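Local atomic coordinates of chorismate mutase (Burkholderia thailandensis, PDB entry 6CNZ), a protein that probably catalyses the rearrangement of chorismate to prephenate, a reaction on the route to phenylalanine and tyrosine. Residues T15-R27 / S121-R133. Sequence-based numbering, arbitrary orientation.
Sequences TALTNLVALASQR and SLIAALARVAPLR. With NO3 (nitrate ion), chain I; NO3 (nitrate ion), chain G.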
loop_
_atom_site.group_PDB
_atom_site.type_symbol
_atom_site.label_atom_id
_atom_site.label_comp_id
_atom_site.label_asym_id
_atom_site.label_seq_id
_atom_site.Cartn_x
_atom_site.Cartn_y
_atom_site.Cartn_z
ATOM N N THR A 15 -1.071 -0.094 17.155
ATOM C CA THR A 15 -0.404 -0.229 15.872
ATOM C C THR A 15 -0.850 -1.488 15.144
ATOM O O THR A 15 -0.849 -1.515 13.909
ATOM C CB THR A 15 1.108 -0.224 16.056
ATOM O OG1 THR A 15 1.490 -1.373 16.813
ATOM C CG2 THR A 15 1.546 1.040 16.790
ATOM N N ALA A 16 -1.257 -2.527 15.878
ATOM C CA ALA A 16 -1.719 -3.744 15.214
ATOM C C ALA A 16 -2.892 -3.441 14.295
ATOM O O ALA A 16 -2.892 -3.822 13.116
ATOM C CB ALA A 16 -2.101 -4.802 16.245
ATOM N N LEU A 17 -3.892 -2.721 14.817
ATOM C CA LEU A 17 -5.026 -2.309 14.001
ATOM C C LEU A 17 -4.594 -1.403 12.856
ATOM O O LEU A 17 -5.066 -1.557 11.727
ATOM C CB LEU A 17 -6.061 -1.590 14.865
ATOM C CG LEU A 17 -6.864 -2.432 15.841
ATOM C CD1 LEU A 17 -7.739 -1.497 16.681
ATOM C CD2 LEU A 17 -7.706 -3.413 15.070
ATOM N N THR A 18 -3.723 -0.431 13.141
ATOM C CA THR A 18 -3.281 0.514 12.121
ATOM C C THR A 18 -2.618 -0.197 10.951
ATOM O O THR A 18 -2.861 0.137 9.782
ATOM C CB THR A 18 -2.309 1.517 12.749
ATOM O OG1 THR A 18 -2.876 2.048 13.951
ATOM C CG2 THR A 18 -2.029 2.658 11.784
ATOM N N ASN A 19 -1.768 -1.182 11.245
ATOM C CA ASN A 19 -1.110 -1.940 10.186
ATOM C C ASN A 19 -2.113 -2.768 9.401
ATOM O O ASN A 19 -2.021 -2.862 8.168
ATOM C CB ASN A 19 -0.024 -2.824 10.786
ATOM C CG ASN A 19 1.314 -2.104 10.891
ATOM O OD1 ASN A 19 1.564 -1.140 10.172
ATOM N ND2 ASN A 19 2.187 -2.594 11.754
ATOM N N LEU A 20 -3.101 -3.335 10.098
ATOM C CA LEU A 20 -4.144 -4.116 9.435
ATOM C C LEU A 20 -4.935 -3.260 8.446
ATOM O O LEU A 20 -5.181 -3.671 7.305
ATOM C CB LEU A 20 -5.084 -4.728 10.487
ATOM C CG LEU A 20 -6.111 -5.726 9.955
ATOM C CD1 LEU A 20 -5.386 -6.914 9.317
ATOM C CD2 LEU A 20 -7.048 -6.201 11.051
ATOM N N VAL A 21 -5.362 -2.068 8.878
ATOM C CA VAL A 21 -6.070 -1.142 7.990
ATOM C C VAL A 21 -5.228 -0.826 6.754
ATOM O O VAL A 21 -5.703 -0.895 5.616
ATOM C CB VAL A 21 -6.444 0.140 8.766
ATOM C CG1 VAL A 21 -7.065 1.207 7.839
ATOM C CG2 VAL A 21 -7.386 -0.193 9.898
ATOM N N ALA A 22 -3.963 -0.466 6.963
ATOM C CA ALA A 22 -3.111 -0.079 5.839
ATOM C C ALA A 22 -2.984 -1.206 4.827
ATOM O O ALA A 22 -3.070 -0.976 3.614
ATOM C CB ALA A 22 -1.728 0.332 6.344
ATOM N N LEU A 23 -2.817 -2.438 5.306
ATOM C CA LEU A 23 -2.639 -3.545 4.373
ATOM C C LEU A 23 -3.948 -3.890 3.677
ATOM O O LEU A 23 -3.953 -4.198 2.472
ATOM C CB LEU A 23 -2.052 -4.758 5.097
ATOM C CG LEU A 23 -0.574 -4.599 5.507
ATOM C CD1 LEU A 23 -0.206 -5.620 6.585
ATOM C CD2 LEU A 23 0.392 -4.677 4.291
ATOM N N ALA A 24 -5.073 -3.824 4.409
ATOM C CA ALA A 24 -6.366 -4.083 3.785
ATOM C C ALA A 24 -6.639 -3.064 2.697
ATOM O O ALA A 24 -7.172 -3.400 1.635
ATOM C CB ALA A 24 -7.494 -4.055 4.822
ATOM N N SER A 25 -6.280 -1.810 2.948
ATOM C CA SER A 25 -6.456 -0.782 1.933
ATOM C C SER A 25 -5.525 -1.021 0.749
ATOM O O SER A 25 -5.915 -0.836 -0.410
ATOM C CB SER A 25 -6.210 0.598 2.563
ATOM O OG SER A 25 -6.119 1.608 1.579
ATOM N N GLN A 26 -4.293 -1.441 1.033
ATOM C CA GLN A 26 -3.346 -1.749 -0.028
ATOM C C GLN A 26 -3.869 -2.874 -0.917
ATOM O O GLN A 26 -3.801 -2.788 -2.148
ATOM C CB GLN A 26 -1.989 -2.104 0.598
ATOM C CG GLN A 26 -0.843 -2.264 -0.376
ATOM C CD GLN A 26 0.528 -2.434 0.310
ATOM O OE1 GLN A 26 0.723 -2.052 1.463
ATOM N NE2 GLN A 26 1.474 -3.009 -0.415
ATOM N N ARG A 27 -4.432 -3.918 -0.316
ATOM C CA ARG A 27 -4.989 -5.004 -1.124
ATOM C C ARG A 27 -6.187 -4.528 -1.932
ATOM O O ARG A 27 -6.320 -4.854 -3.121
ATOM C CB ARG A 27 -5.386 -6.180 -0.234
ATOM C CG ARG A 27 -5.662 -7.462 -1.001
ATOM C CD ARG A 27 -6.390 -8.477 -0.128
ATOM N NE ARG A 27 -6.373 -9.795 -0.737
ATOM C CZ ARG A 27 -7.251 -10.205 -1.640
ATOM N NH1 ARG A 27 -8.239 -9.401 -2.022
ATOM N NH2 ARG A 27 -7.139 -11.423 -2.157
ATOM N N SER A 121 0.965 -11.139 4.417
ATOM C CA SER A 121 1.059 -9.961 5.287
ATOM C C SER A 121 -0.234 -9.755 6.068
ATOM O O SER A 121 -0.205 -9.437 7.262
ATOM C CB SER A 121 1.374 -8.706 4.468
ATOM O OG SER A 121 2.488 -8.908 3.627
ATOM N N LEU A 122 -1.373 -9.935 5.405
ATOM C CA LEU A 122 -2.658 -9.798 6.078
ATOM C C LEU A 122 -2.844 -10.861 7.145
ATOM O O LEU A 122 -3.356 -10.569 8.235
ATOM C CB LEU A 122 -3.784 -9.871 5.056
ATOM C CG LEU A 122 -3.934 -8.558 4.290
ATOM C CD1 LEU A 122 -4.989 -8.696 3.201
ATOM C CD2 LEU A 122 -4.313 -7.442 5.261
ATOM N N ILE A 123 -2.440 -12.102 6.860
ATOM C CA ILE A 123 -2.600 -13.149 7.865
ATOM C C ILE A 123 -1.732 -12.852 9.077
ATOM O O ILE A 123 -2.173 -13.000 10.219
ATOM C CB ILE A 123 -2.299 -14.536 7.270
ATOM C CG1 ILE A 123 -3.406 -14.911 6.296
ATOM C CG2 ILE A 123 -2.199 -15.586 8.367
ATOM C CD1 ILE A 123 -3.339 -16.337 5.848
ATOM N N ALA A 124 -0.498 -12.397 8.852
ATOM C CA ALA A 124 0.359 -12.019 9.971
ATOM C C ALA A 124 -0.181 -10.787 10.697
ATOM O O ALA A 124 -0.094 -10.696 11.930
ATOM C CB ALA A 124 1.784 -11.773 9.477
ATOM N N ALA A 125 -0.741 -9.827 9.953
ATOM C CA ALA A 125 -1.316 -8.651 10.597
ATOM C C ALA A 125 -2.545 -9.021 11.418
ATOM O O ALA A 125 -2.738 -8.498 12.518
ATOM C CB ALA A 125 -1.678 -7.590 9.554
ATOM N N LEU A 126 -3.385 -9.920 10.893
ATOM C CA LEU A 126 -4.562 -10.367 11.630
ATOM C C LEU A 126 -4.169 -11.067 12.926
ATOM O O LEU A 126 -4.823 -10.889 13.963
ATOM C CB LEU A 126 -5.395 -11.299 10.746
ATOM C CG LEU A 126 -6.888 -11.487 11.036
ATOM C CD1 LEU A 126 -7.646 -10.160 10.929
ATOM C CD2 LEU A 126 -7.460 -12.504 10.061
ATOM N N ALA A 127 -3.106 -11.880 12.879
ATOM C CA ALA A 127 -2.624 -12.558 14.081
ATOM C C ALA A 127 -2.316 -11.568 15.195
ATOM O O ALA A 127 -2.539 -11.865 16.373
ATOM C CB ALA A 127 -1.374 -13.382 13.766
ATOM N N ARG A 128 -1.788 -10.390 14.851
ATOM C CA ARG A 128 -1.500 -9.419 15.901
ATOM C C ARG A 128 -2.757 -8.739 16.401
ATOM O O ARG A 128 -2.759 -8.210 17.518
ATOM C CB ARG A 128 -0.506 -8.365 15.420
ATOM C CG ARG A 128 0.913 -8.897 15.267
ATOM C CD ARG A 128 1.795 -7.877 14.586
ATOM N NE ARG A 128 3.062 -8.457 14.153
ATOM C CZ ARG A 128 4.005 -7.777 13.513
ATOM N NH1 ARG A 128 3.818 -6.494 13.243
ATOM N NH2 ARG A 128 5.131 -8.376 13.142
ATOM N N VAL A 129 -3.818 -8.728 15.599
ATOM C CA VAL A 129 -5.074 -8.119 16.028
ATOM C C VAL A 129 -5.936 -9.096 16.820
ATOM O O VAL A 129 -6.766 -8.663 17.629
ATOM C CB VAL A 129 -5.791 -7.554 14.788
ATOM C CG1 VAL A 129 -7.229 -7.179 15.085
ATOM C CG2 VAL A 129 -5.022 -6.336 14.277
ATOM N N ALA A 130 -5.710 -10.392 16.661
ATOM C CA ALA A 130 -6.537 -11.418 17.293
ATOM C C ALA A 130 -6.780 -11.202 18.786
ATOM O O ALA A 130 -7.946 -11.266 19.202
ATOM C CB ALA A 130 -5.907 -12.789 17.016
ATOM N N PRO A 131 -5.779 -10.905 19.629
ATOM C CA PRO A 131 -6.065 -10.768 21.073
ATOM C C PRO A 131 -7.070 -9.674 21.405
ATOM O O PRO A 131 -7.563 -9.641 22.540
ATOM C CB PRO A 131 -4.695 -10.442 21.683
ATOM C CG PRO A 131 -3.683 -10.830 20.642
ATOM C CD PRO A 131 -4.369 -10.590 19.329
ATOM N N LEU A 132 -7.367 -8.775 20.470
ATOM C CA LEU A 132 -8.302 -7.670 20.660
ATOM C C LEU A 132 -9.699 -8.003 20.168
ATOM O O LEU A 132 -10.616 -7.187 20.338
ATOM C CB LEU A 132 -7.804 -6.423 19.916
ATOM C CG LEU A 132 -6.723 -5.519 20.526
ATOM C CD1 LEU A 132 -5.590 -6.300 21.198
ATOM C CD2 LEU A 132 -6.166 -4.617 19.445
ATOM N N ARG A 133 -9.872 -9.182 19.564
ATOM C CA ARG A 133 -11.078 -9.478 18.801
ATOM C C ARG A 133 -12.330 -9.267 19.640
ATOM O O ARG A 133 -13.327 -8.721 19.158
ATOM C CB ARG A 133 -10.996 -10.913 18.278
ATOM C CG ARG A 133 -12.187 -11.395 17.499
ATOM C CD ARG A 133 -11.998 -12.858 17.144
ATOM N NE ARG A 133 -13.125 -13.386 16.391
ATOM C CZ ARG A 133 -13.251 -14.660 16.041
ATOM N NH1 ARG A 133 -12.318 -15.542 16.384
ATOM N NH2 ARG A 133 -14.311 -15.053 15.355
HETATM N N NO3 I . -9.714 -12.032 -4.589
HETATM O O1 NO3 I . -10.051 -10.963 -3.991
HETATM O O2 NO3 I . -8.494 -12.375 -4.652
HETATM O O3 NO3 I . -10.596 -12.765 -5.133
HETATM N N NO3 G . -9.139 3.005 1.220
HETATM O O1 NO3 G . -8.746 1.881 0.779
HETATM O O2 NO3 G . -10.205 3.531 0.772
HETATM O O3 NO3 G . -8.459 3.607 2.103
HETATM O O HOH W 1 -1.300 -6.028 12.835
HETATM O O HOH W 2 1.296 -4.855 13.377
#
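Ser121 meets Leu23 first: its CB lies against the two methyls of that leucine, while its OG makes weak hydrogen bonds to Arg117 O and to Leu152 O of the second subunit. Leu122 follows as a knob in the hole formed by Leu20, Leu23, Ala24 and Arg27. With its CG anti to the carbonyl carbon (chi1 -78°), the side chain swings across to helix 15-29, where CD2 presses on Leu23 CB at 3.5 Å and CD1 reaches Arg27 CD at 3.6 Å. Beyond that methylene the extended Arg27 chain carries its guanidinium to a nitrate, probably from the crystallisation liquor, gripped edge-on by NH1 and NH2.

Ala125 brings the backbones together, its CA 5.5 Å from Leu20 CA. Its CB accepts Leu20 CD1 at 3.8 Å and touches Leu23 CD1 too. A water oxygen donates to Ala125 O at 2.9 Å and to Ala16 O, bridging the backbones. Leu20 is the reciprocal knob, set among Leu122, Ala125, Leu126 and Val129; it sends CD2 to Leu126 CD1 and Val129 CG2.

Arg128 lays its CB beside Ala16 CB, and its NH1 shares another water with Asn19 ND2; NH2 bonds Thr151 OG1, the strongest partner, and NH1 Asn148 O, both of the second subunit. Val129 packs CG2 3.5 Å from Ala16 O, its CG1 touching Leu17 CD2 where the side chains cross at about a right angle. Leu132 closes the row loosely against Leu17.

The segments cross roughly antiparallel, their N-to-C directions 152° apart, packing helix 15-29 of the type II chorismate mutase region on the C-terminal part of helix 107-129; Phe76 and Phe75 of helix 69-96 touch Leu122 and Leu126. No direct hydrogen bond joins the segments: adhesion rests on interlocked aliphatic side chains, with water linking polar groups along one flank.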